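Local atomic coordinates of ficolin-3 (Homo sapiens, PDB entry 2J5Z), a protein that acts as a collagen- and fibrinogen-domain lectin of innate immunity, probably recognising microbial carbohydrates through its fibrinogen-like domain, which binds galactose here. Residues Cys8-Asn14 / His30-Pro34; Ser71-Gly75 / Trp84-Asn89; Tyr181-Gly187 / Tyr199-Ser205. All coordinates share one frame; numbering follows the deposited sequence. Where two conformers were deposited one is given.

Overall arrangement
The three contacts follow one another along the chain, each closing before the next opens, and all lie in the fibrinogen-like domain. Contact 1 sits near the N-terminus, with segment 30-34 on strand 28-32; contact 2 brings together helices 69-74 and 87-94, its centre about 10 Å from that of the chain; contact 3 joins two irregular loops between helix 167-171 and strand 215-220. Centres of contacts 1 and 2 lie about 18 Å apart, with L33 touching N89; those of contacts 2 and 3 lie about 19 Å apart, with W84 and Y72 packing on N186. Contacts 1 and 3, centres about 33 Å apart, flank the chain's centre, placing the disulfide-tied end far from the galactose pocket.

Contact 1 (Cys8-Asn14 / His30-Pro34); sequences CQEGPRN and HLCLP
P12 and C32 join the irregular segment 8-14 to strand 28-32 through one cross-segment backbone hydrogen bond, C32 N to P12 O at 3.0 Å with an N-H...O angle of 164°. P12 O also receives a CA-H...O contact from L31 CA at 3.5 Å. C32 is also tied covalently, its SG joined to C8 SG at 2.0 Å. Both sulfurs stand anti to their own backbone nitrogens (chi1 -155° in C8), and each cysteine directs its CB at the other segment. The disulfide torsion chi3 of 173° is unusual, far from the common values near 90° of either sign, and the local model is less certain here. This is the first disulfide of the fibrinogen-like domain, pinning the modelled N-terminal end to strand 28-32, which pairs antiparallel with strand 38-44. The proline ring lies by the strand backbone, P12 CG 3.5 Å from H30 O. The two methyls of L31 rest against segment 8-14: CD1 comes to 4.0 Å from N14 CA, while CD2 reaches N14 C at 3.9 Å and, more loosely, P12 CG at 4.3 Å. L18 of helix 15-20 packs against both P12 and L31. N14 occupies the N-cap of that helix, its OD1 accepting from the backbone N of E17.

Contact 2 (Ser71-Gly75 / Trp84-Asn89); sequences SYRAG and WLGNEN
W84 holds its CG anti to the backbone N (chi1 176°), which carries the indole to Y72, whose chi1 of -88° swings the phenol ring to meet it. This gives an edge-to-face pair: the Y72 edge points at the five-membered ring of W84, centroids 4.8 Å apart and planes at 64°, with Y72 CD1 lying over the indole face 3.5 Å from W84 CD1. The end of helix 69-74 offers its carbonyls to the start of helix 87-94. N87 N donates to Y72 O at 2.8 Å, in the carbonyl plane, and W84 NE1 adds a weak bond to the same oxygen; E88 N reaches a lone pair of R73 O at 3.0 Å. Water 1 links R73 O to N89 N, and water 2 links A74 O to N89 ND2. N89 ND2 also donates to L85 O at 3.0 Å, while N89 OD1 accepts from R37 NH1. G75 and G86, without side chains and with positive phi, bring their CA atoms to 3.5 Å. Carbonyls ending one helix thus satisfy first-turn amides of the next, a helix-to-helix junction of the fibrinogen-like fold, with G86 in the N-cap position of helix 87-94.

Contact 3 (Tyr181-Gly187 / Tyr199-Ser205); sequences YRSNLNG and YGIDWAS. With GAL (beta-D-galactopyranose), chain E.
Y181 and D202 make a short side-chain hydrogen bond across the loops: Y181 OH donates to D202 OD2 at 2.6 Å, on the anti side and 24° out of the carboxylate plane. G200 N reaches D202 OD2 from the same face, at 3.1 Å, and G210 N is a further donor. Among backbone bonds, A204 N to R182 O measures 2.7 Å and is nearly straight; N184 N donates to D202 O, beside the single bridge that pairs S183 with W203. With CG anti to its backbone N (chi1 -170°), N184 sends ND2 to G200 O at 2.8 Å, 39° above that carbonyl's plane, while OD1 accepts from Y177 OH. Apolar contacts centre on L185: its CD1 approaches W203 CZ3 to 3.9 Å and its CD2 meets I201 CG2. S183 CB touches the indole 3.5 Å from W203 CE3. The R182 guanidinium, bonded to D143 O, lays one face over A204 CB. Galactose O3 sits over one face of the Y181 ring, N184 CB centred over the opposite face; Y199 CE1 comes to 3.1 Å from galactose C4, and C180 N hydrogen-bonds the sugar. Because the carboxylate grips the phenol hydroxyl while N184 backs the ring, the Y181 ring appears fixed in orientation, and donating this hydrogen bond to a carboxylate would probably make the phenol oxygen more electron-rich.

Contact 1 (Cys8-Asn14 / His30-Pro34)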
loop_
_atom_site.group_PDB
_atom_site.type_symbol
_atom_site.label_atom_id
_atom_site.label_comp_id
_atom_site.label_asym_id
_atom_site.label_seq_id
_atom_site.Cartn_x
_atom_site.Cartn_y
_atom_site.Cartn_z
ATOM N N CYS A 8 -9.899 21.953 5.622
ATOM C CA CYS A 8 -9.083 21.852 4.377
ATOM C C CYS A 8 -8.332 23.142 4.100
ATOM O O CYS A 8 -8.846 24.035 3.425
ATOM C CB CYS A 8 -9.978 21.552 3.186
ATOM S SG CYS A 8 -9.143 20.737 1.849
ATOM N N GLN A 9 -7.066 22.975 4.821
ATOM C CA GLN A 9 -6.177 24.112 5.030
ATOM C C GLN A 9 -5.314 24.377 3.800
ATOM O O GLN A 9 -4.086 24.373 3.880
ATOM C CB GLN A 9 -6.980 25.363 5.392
ATOM C CG GLN A 9 -8.101 25.114 6.390
ATOM C CD GLN A 9 -7.664 25.334 7.825
ATOM O OE1 GLN A 9 -6.469 25.332 8.122
ATOM N NE2 GLN A 9 -8.629 25.524 8.718
ATOM N N GLU A 10 -5.963 24.606 2.663
ATOM C CA GLU A 10 -5.256 24.959 1.437
ATOM C C GLU A 10 -5.213 23.794 0.451
ATOM O O GLU A 10 -6.090 23.650 -0.401
ATOM C CB GLU A 10 -5.885 26.189 0.782
ATOM C CG GLU A 10 -7.398 26.249 0.900
ATOM C CD GLU A 10 -8.089 26.138 -0.444
ATOM O OE1 GLU A 10 -7.429 26.383 -1.475
ATOM O OE2 GLU A 10 -9.293 25.805 -0.470
ATOM N N GLY A 11 -4.182 22.966 0.581
ATOM C CA GLY A 11 -3.920 21.876 -0.356
ATOM C C GLY A 11 -3.910 22.157 -1.848
ATOM O O GLY A 11 -4.325 23.228 -2.296
ATOM N N PRO A 12 -3.429 21.173 -2.627
ATOM C CA PRO A 12 -3.360 21.183 -4.084
ATOM C C PRO A 12 -4.698 20.832 -4.715
ATOM O O PRO A 12 -5.497 20.111 -4.121
ATOM C CB PRO A 12 -2.348 20.076 -4.391
ATOM C CG PRO A 12 -2.515 19.111 -3.255
ATOM C CD PRO A 12 -2.887 19.926 -2.051
ATOM N N ARG A 13 -4.920 21.308 -5.935
ATOM C CA ARG A 13 -6.207 21.143 -6.605
ATOM C C ARG A 13 -6.270 19.937 -7.552
ATOM O O ARG A 13 -7.351 19.543 -7.997
ATOM C CB ARG A 13 -6.575 22.433 -7.343
ATOM C CG ARG A 13 -6.559 23.657 -6.435
ATOM C CD ARG A 13 -6.593 24.958 -7.221
ATOM N NE ARG A 13 -5.389 25.159 -8.023
ATOM C CZ ARG A 13 -4.982 26.343 -8.473
ATOM N NH1 ARG A 13 -5.678 27.437 -8.189
ATOM N NH2 ARG A 13 -3.873 26.436 -9.197
ATOM N N ASN A 14 -5.111 19.358 -7.858
ATOM C CA ASN A 14 -5.048 18.156 -8.685
ATOM C C ASN A 14 -3.680 17.494 -8.601
ATOM O O ASN A 14 -2.800 17.984 -7.902
ATOM C CB ASN A 14 -5.374 18.481 -10.139
ATOM C CG ASN A 14 -4.508 19.592 -10.704
ATOM O OD1 ASN A 14 -3.276 19.579 -10.576
ATOM N ND2 ASN A 14 -5.147 20.556 -11.356
ATOM N N HIS A 30 -3.458 13.765 -0.601
ATOM C CA HIS A 30 -4.697 14.509 -0.349
ATOM C C HIS A 30 -4.837 15.719 -1.267
ATOM O O HIS A 30 -3.880 16.482 -1.455
ATOM C CB HIS A 30 -4.770 14.911 1.114
ATOM C CG HIS A 30 -5.080 13.766 2.022
ATOM N ND1 HIS A 30 -6.308 13.607 2.625
ATOM C CD2 HIS A 30 -4.334 12.701 2.398
ATOM C CE1 HIS A 30 -6.297 12.505 3.353
ATOM N NE2 HIS A 30 -5.111 11.935 3.230
ATOM N N LEU A 31 -6.012 15.868 -1.870
ATOM C CA LEU A 31 -6.334 17.072 -2.624
ATOM C C LEU A 31 -7.273 17.889 -1.756
ATOM O O LEU A 31 -7.975 17.336 -0.919
ATOM C CB LEU A 31 -7.065 16.752 -3.928
ATOM C CG LEU A 31 -6.467 15.808 -4.965
ATOM C CD1 LEU A 31 -7.281 15.857 -6.251
ATOM C CD2 LEU A 31 -5.013 16.170 -5.232
ATOM N N CYS A 32 -7.267 19.200 -1.943
ATOM C CA CYS A 32 -8.245 20.054 -1.277
ATOM C C CYS A 32 -9.286 20.410 -2.326
ATOM O O CYS A 32 -8.997 21.118 -3.289
ATOM C CB CYS A 32 -7.588 21.309 -0.689
ATOM S SG CYS A 32 -8.628 22.197 0.542
ATOM N N LEU A 33 -10.487 19.866 -2.155
ATOM C CA LEU A 33 -11.591 20.112 -3.074
ATOM C C LEU A 33 -12.083 21.553 -2.998
ATOM O O LEU A 33 -11.911 22.220 -1.976
ATOM C CB LEU A 33 -12.751 19.167 -2.765
ATOM C CG LEU A 33 -12.469 17.670 -2.931
ATOM C CD1 LEU A 33 -13.646 16.876 -2.432
ATOM C CD2 LEU A 33 -12.204 17.364 -4.387
ATOM N N PRO A 34 -12.697 22.037 -4.083
ATOM C CA PRO A 34 -13.188 23.416 -4.140
ATOM C C PRO A 34 -14.031 23.791 -2.918
ATOM O O PRO A 34 -13.967 24.932 -2.453
ATOM C CB PRO A 34 -14.044 23.424 -5.406
ATOM C CG PRO A 34 -13.411 22.383 -6.280
ATOM C CD PRO A 34 -12.936 21.309 -5.344
#

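Contact 2 (Ser71-Gly75 / Trp84-Asn89)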
loop_
_atom_site.group_PDB
_atom_site.type_symbol
_atom_site.label_atom_id
_atom_site.label_comp_id
_atom_site.label_asym_id
_atom_site.label_seq_id
_atom_site.Cartn_x
_atom_site.Cartn_y
_atom_site.Cartn_z
ATOM N N SER A 71 -23.448 3.842 -2.628
ATOM C CA SER A 71 -22.071 3.362 -2.683
ATOM C C SER A 71 -21.305 4.001 -3.842
ATOM O O SER A 71 -20.191 4.484 -3.667
ATOM C CB SER A 71 -22.050 1.842 -2.824
ATOM O OG SER A 71 -22.418 1.217 -1.604
ATOM N N TYR A 72 -21.909 4.017 -5.026
ATOM C CA TYR A 72 -21.263 4.675 -6.153
ATOM C C TYR A 72 -21.146 6.170 -5.932
ATOM O O TYR A 72 -20.192 6.797 -6.395
ATOM C CB TYR A 72 -21.954 4.335 -7.486
ATOM C CG TYR A 72 -21.351 3.094 -8.056
ATOM C CD1 TYR A 72 -20.135 3.145 -8.738
ATOM C CD2 TYR A 72 -21.922 1.844 -7.815
ATOM C CE1 TYR A 72 -19.542 2.004 -9.224
ATOM C CE2 TYR A 72 -21.334 0.679 -8.298
ATOM C CZ TYR A 72 -20.125 0.776 -8.993
ATOM O OH TYR A 72 -19.495 -0.336 -9.502
ATOM N N ARG A 73 -22.104 6.753 -5.216
ATOM C CA ARG A 73 -22.082 8.191 -4.976
ATOM C C ARG A 73 -20.905 8.599 -4.092
ATOM O O ARG A 73 -20.218 9.578 -4.366
ATOM C CB ARG A 73 -23.399 8.658 -4.328
ATOM C CG ARG A 73 -23.392 10.122 -3.883
ATOM C CD ARG A 73 -24.770 10.535 -3.292
ATOM N NE ARG A 73 -25.004 9.807 -2.046
ATOM C CZ ARG A 73 -26.167 9.271 -1.675
ATOM N NH1 ARG A 73 -27.235 9.338 -2.473
ATOM N NH2 ARG A 73 -26.245 8.633 -0.504
ATOM N N ALA A 74 -20.697 7.835 -3.023
ATOM C CA ALA A 74 -19.726 8.156 -1.985
ATOM C C ALA A 74 -18.341 7.589 -2.280
ATOM O O ALA A 74 -17.345 8.054 -1.729
ATOM C CB ALA A 74 -20.225 7.598 -0.651
ATOM N N GLY A 75 -18.290 6.568 -3.122
ATOM C CA GLY A 75 -17.044 5.848 -3.390
ATOM C C GLY A 75 -16.901 4.615 -2.507
ATOM O O GLY A 75 -17.520 4.537 -1.439
ATOM N N TRP A 84 -13.549 2.621 -6.530
ATOM C CA TRP A 84 -14.243 3.656 -7.303
ATOM C C TRP A 84 -14.229 4.907 -6.420
ATOM O O TRP A 84 -14.717 4.873 -5.289
ATOM C CB TRP A 84 -15.687 3.216 -7.592
ATOM C CG TRP A 84 -16.500 4.265 -8.293
ATOM C CD1 TRP A 84 -17.393 5.137 -7.727
ATOM C CD2 TRP A 84 -16.480 4.557 -9.695
ATOM N NE1 TRP A 84 -17.939 5.950 -8.705
ATOM C CE2 TRP A 84 -17.400 5.604 -9.920
ATOM C CE3 TRP A 84 -15.789 4.015 -10.785
ATOM C CZ2 TRP A 84 -17.633 6.138 -11.196
ATOM C CZ3 TRP A 84 -16.026 4.542 -12.057
ATOM C CH2 TRP A 84 -16.936 5.588 -12.248
ATOM N N LEU A 85 -13.685 6.019 -6.914
ATOM C CA LEU A 85 -13.458 7.189 -6.064
ATOM C C LEU A 85 -14.762 7.790 -5.532
ATOM O O LEU A 85 -14.793 8.340 -4.425
ATOM C CB LEU A 85 -12.694 8.270 -6.842
ATOM C CG LEU A 85 -12.265 9.500 -6.047
ATOM C CD1 LEU A 85 -11.269 9.149 -4.947
ATOM C CD2 LEU A 85 -11.650 10.527 -7.021
ATOM N N GLY A 86 -15.823 7.686 -6.332
ATOM C CA GLY A 86 -17.142 8.204 -5.963
ATOM C C GLY A 86 -17.665 9.274 -6.904
ATOM O O GLY A 86 -16.952 10.201 -7.264
ATOM N N ASN A 87 -18.926 9.151 -7.289
ATOM C CA ASN A 87 -19.508 10.075 -8.255
ATOM C C ASN A 87 -19.580 11.506 -7.754
ATOM O O ASN A 87 -19.341 12.449 -8.515
ATOM C CB ASN A 87 -20.898 9.593 -8.668
ATOM C CG ASN A 87 -20.854 8.314 -9.473
ATOM O OD1 ASN A 87 -19.816 7.941 -10.013
ATOM N ND2 ASN A 87 -21.987 7.633 -9.554
ATOM N N GLU A 88 -19.908 11.686 -6.470
ATOM C CA GLU A 88 -19.955 13.041 -5.935
ATOM C C GLU A 88 -18.576 13.721 -5.947
ATOM O O GLU A 88 -18.461 14.893 -6.313
ATOM C CB GLU A 88 -20.611 13.073 -4.547
ATOM C CG GLU A 88 -20.739 14.461 -3.960
ATOM C CD GLU A 88 -21.691 15.389 -4.743
ATOM O OE1 GLU A 88 -22.561 14.885 -5.503
ATOM O OE2 GLU A 88 -21.581 16.628 -4.555
ATOM N N ASN A 89 -17.534 12.974 -5.592
ATOM C CA ASN A 89 -16.150 13.450 -5.701
ATOM C C ASN A 89 -15.822 13.838 -7.148
ATOM O O ASN A 89 -15.284 14.928 -7.422
ATOM C CB ASN A 89 -15.188 12.364 -5.189
ATOM C CG ASN A 89 -15.223 12.232 -3.683
ATOM O OD1 ASN A 89 -15.386 13.228 -2.976
ATOM N ND2 ASN A 89 -15.060 11.005 -3.179
HETATM O O HOH W 1 -17.976 10.739 -3.794
HETATM O O HOH W 2 -16.308 10.399 -0.497
#

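Contact 3 (Tyr181-Gly187 / Tyr199-Ser205)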
loop_
_atom_site.group_PDB
_atom_site.type_symbol
_atom_site.label_atom_id
_atom_site.label_comp_id
_atom_site.label_asym_id
_atom_site.label_seq_id
_atom_site.Cartn_x
_atom_site.Cartn_y
_atom_site.Cartn_z
ATOM N N TYR A 181 -24.629 -1.507 -23.262
ATOM C CA TYR A 181 -23.272 -0.943 -23.253
ATOM C C TYR A 181 -22.312 -1.268 -24.408
ATOM O O TYR A 181 -22.434 -2.297 -25.083
ATOM C CB TYR A 181 -22.567 -1.281 -21.925
ATOM C CG TYR A 181 -22.104 -2.727 -21.758
ATOM C CD1 TYR A 181 -20.906 -3.164 -22.315
ATOM C CD2 TYR A 181 -22.837 -3.629 -20.997
ATOM C CE1 TYR A 181 -20.461 -4.471 -22.145
ATOM C CE2 TYR A 181 -22.397 -4.944 -20.815
ATOM C CZ TYR A 181 -21.213 -5.355 -21.395
ATOM O OH TYR A 181 -20.756 -6.645 -21.225
ATOM N N ARG A 182 -21.348 -0.370 -24.610
ATOM C CA ARG A 182 -20.136 -0.663 -25.374
ATOM C C ARG A 182 -18.965 -0.836 -24.409
ATOM O O ARG A 182 -17.949 -1.426 -24.766
ATOM C CB ARG A 182 -19.799 0.475 -26.343
ATOM C CG ARG A 182 -20.927 0.889 -27.280
ATOM C CD ARG A 182 -20.628 0.572 -28.728
ATOM N NE ARG A 182 -19.280 0.968 -29.126
ATOM C CZ ARG A 182 -18.536 0.273 -29.981
ATOM N NH1 ARG A 182 -19.015 -0.841 -30.526
ATOM N NH2 ARG A 182 -17.322 0.684 -30.291
ATOM N N SER A 183 -19.097 -0.293 -23.196
ATOM C CA SER A 183 -18.088 -0.496 -22.135
ATOM C C SER A 183 -18.759 -0.766 -20.787
ATOM O O SER A 183 -19.858 -0.293 -20.516
ATOM C CB SER A 183 -17.135 0.701 -22.024
ATOM O OG SER A 183 -17.860 1.916 -21.890
ATOM N N ASN A 184 -18.072 -1.507 -19.928
ATOM C CA ASN A 184 -18.673 -1.993 -18.694
ATOM C C ASN A 184 -17.569 -2.267 -17.675
ATOM O O ASN A 184 -17.460 -3.377 -17.137
ATOM C CB ASN A 184 -19.431 -3.294 -18.995
ATOM C CG ASN A 184 -20.278 -3.765 -17.846
ATOM O OD1 ASN A 184 -20.977 -2.968 -17.189
ATOM N ND2 ASN A 184 -20.264 -5.092 -17.607
ATOM N N LEU A 185 -16.744 -1.262 -17.415
ATOM C CA LEU A 185 -15.512 -1.458 -16.652
ATOM C C LEU A 185 -15.719 -1.663 -15.154
ATOM O O LEU A 185 -14.779 -2.020 -14.455
ATOM C CB LEU A 185 -14.522 -0.313 -16.891
ATOM C CG LEU A 185 -14.074 -0.104 -18.345
ATOM C CD1 LEU A 185 -13.078 1.048 -18.418
ATOM C CD2 LEU A 185 -13.492 -1.385 -19.001
ATOM N N ASN A 186 -16.939 -1.426 -14.679
ATOM C CA ASN A 186 -17.300 -1.694 -13.285
ATOM C C ASN A 186 -18.071 -3.005 -13.226
ATOM O O ASN A 186 -18.823 -3.263 -12.279
ATOM C CB ASN A 186 -18.149 -0.566 -12.700
ATOM C CG ASN A 186 -17.377 0.724 -12.517
ATOM O OD1 ASN A 186 -16.152 0.713 -12.388
ATOM N ND2 ASN A 186 -18.094 1.850 -12.483
ATOM N N GLY A 187 -17.885 -3.828 -14.253
ATOM C CA GLY A 187 -18.622 -5.086 -14.347
ATOM C C GLY A 187 -18.002 -6.165 -13.480
ATOM O O GLY A 187 -17.043 -5.915 -12.752
ATOM N N TYR A 199 -21.595 -10.961 -19.416
ATOM C CA TYR A 199 -21.227 -9.552 -19.366
ATOM C C TYR A 199 -20.175 -9.367 -18.283
ATOM O O TYR A 199 -20.433 -9.672 -17.113
ATOM C CB TYR A 199 -22.449 -8.714 -19.024
ATOM C CG TYR A 199 -23.622 -8.977 -19.936
ATOM C CD1 TYR A 199 -23.530 -8.717 -21.293
ATOM C CD2 TYR A 199 -24.820 -9.491 -19.438
ATOM C CE1 TYR A 199 -24.594 -8.961 -22.138
ATOM C CE2 TYR A 199 -25.900 -9.735 -20.279
ATOM C CZ TYR A 199 -25.776 -9.466 -21.631
ATOM O OH TYR A 199 -26.828 -9.693 -22.488
ATOM N N GLY A 200 -19.004 -8.870 -18.668
ATOM C CA GLY A 200 -17.918 -8.639 -17.711
ATOM C C GLY A 200 -17.243 -7.293 -17.901
ATOM O O GLY A 200 -17.862 -6.349 -18.383
ATOM N N ILE A 201 -15.964 -7.217 -17.536
ATOM C CA ILE A 201 -15.191 -5.973 -17.655
ATOM C C ILE A 201 -14.769 -5.842 -19.116
ATOM O O ILE A 201 -13.674 -6.256 -19.512
ATOM C CB ILE A 201 -13.995 -5.952 -16.665
ATOM C CG1 ILE A 201 -14.527 -6.088 -15.235
ATOM C CG2 ILE A 201 -13.174 -4.673 -16.827
ATOM C CD1 ILE A 201 -13.464 -6.357 -14.169
ATOM N N ASP A 202 -15.684 -5.283 -19.906
ATOM C CA ASP A 202 -15.644 -5.363 -21.370
ATOM C C ASP A 202 -15.444 -3.993 -22.029
ATOM O O ASP A 202 -15.895 -2.972 -21.506
ATOM C CB ASP A 202 -16.954 -5.946 -21.901
ATOM C CG ASP A 202 -17.237 -7.356 -21.394
ATOM O OD1 ASP A 202 -16.302 -8.035 -20.929
ATOM O OD2 ASP A 202 -18.414 -7.777 -21.466
ATOM N N TRP A 203 -14.766 -3.991 -23.175
ATOM C CA TRP A 203 -14.573 -2.795 -24.005
ATOM C C TRP A 203 -14.823 -3.237 -25.450
ATOM O O TRP A 203 -13.952 -3.847 -26.068
ATOM C CB TRP A 203 -13.140 -2.269 -23.841
ATOM C CG TRP A 203 -12.868 -0.862 -24.385
ATOM C CD1 TRP A 203 -12.307 -0.543 -25.589
ATOM C CD2 TRP A 203 -13.127 0.392 -23.721
ATOM N NE1 TRP A 203 -12.211 0.830 -25.721
ATOM C CE2 TRP A 203 -12.716 1.422 -24.594
ATOM C CE3 TRP A 203 -13.685 0.738 -22.481
ATOM C CZ2 TRP A 203 -12.822 2.773 -24.258
ATOM C CZ3 TRP A 203 -13.798 2.081 -22.151
ATOM C CH2 TRP A 203 -13.368 3.082 -23.033
ATOM N N ALA A 204 -16.019 -2.955 -25.964
ATOM C CA ALA A 204 -16.480 -3.545 -27.237
ATOM C C ALA A 204 -15.482 -3.423 -28.381
ATOM O O ALA A 204 -15.311 -4.362 -29.168
ATOM C CB ALA A 204 -17.828 -2.971 -27.648
ATOM N N SER A 205 -14.836 -2.269 -28.483
ATOM C CA SER A 205 -13.968 -1.983 -29.613
ATOM C C SER A 205 -12.574 -2.575 -29.451
ATOM O O SER A 205 -11.754 -2.516 -30.374
ATOM C CB SER A 205 -13.874 -0.476 -29.836
ATOM O OG SER A 205 -13.177 0.146 -28.762
HETATM C C1 GAL E . -25.557 -4.315 -25.594
HETATM C C2 GAL E . -24.085 -4.489 -25.254
HETATM C C3 GAL E . -23.829 -5.856 -24.632
HETATM C C4 GAL E . -24.905 -6.285 -23.634
HETATM C C5 GAL E . -26.309 -5.877 -24.050
HETATM C C6 GAL E . -27.302 -6.137 -22.924
HETATM O O1 GAL E . -25.797 -3.016 -26.149
HETATM O O2 GAL E . -23.292 -4.354 -26.442
HETATM O O3 GAL E . -22.563 -5.819 -23.970
HETATM O O4 GAL E . -24.623 -5.724 -22.349
HETATM O O5 GAL E . -26.288 -4.493 -24.387
HETATM O O6 GAL E . -28.478 -6.759 -23.456
HETATM O O HOH W 3 -20.368 -7.513 -15.576
#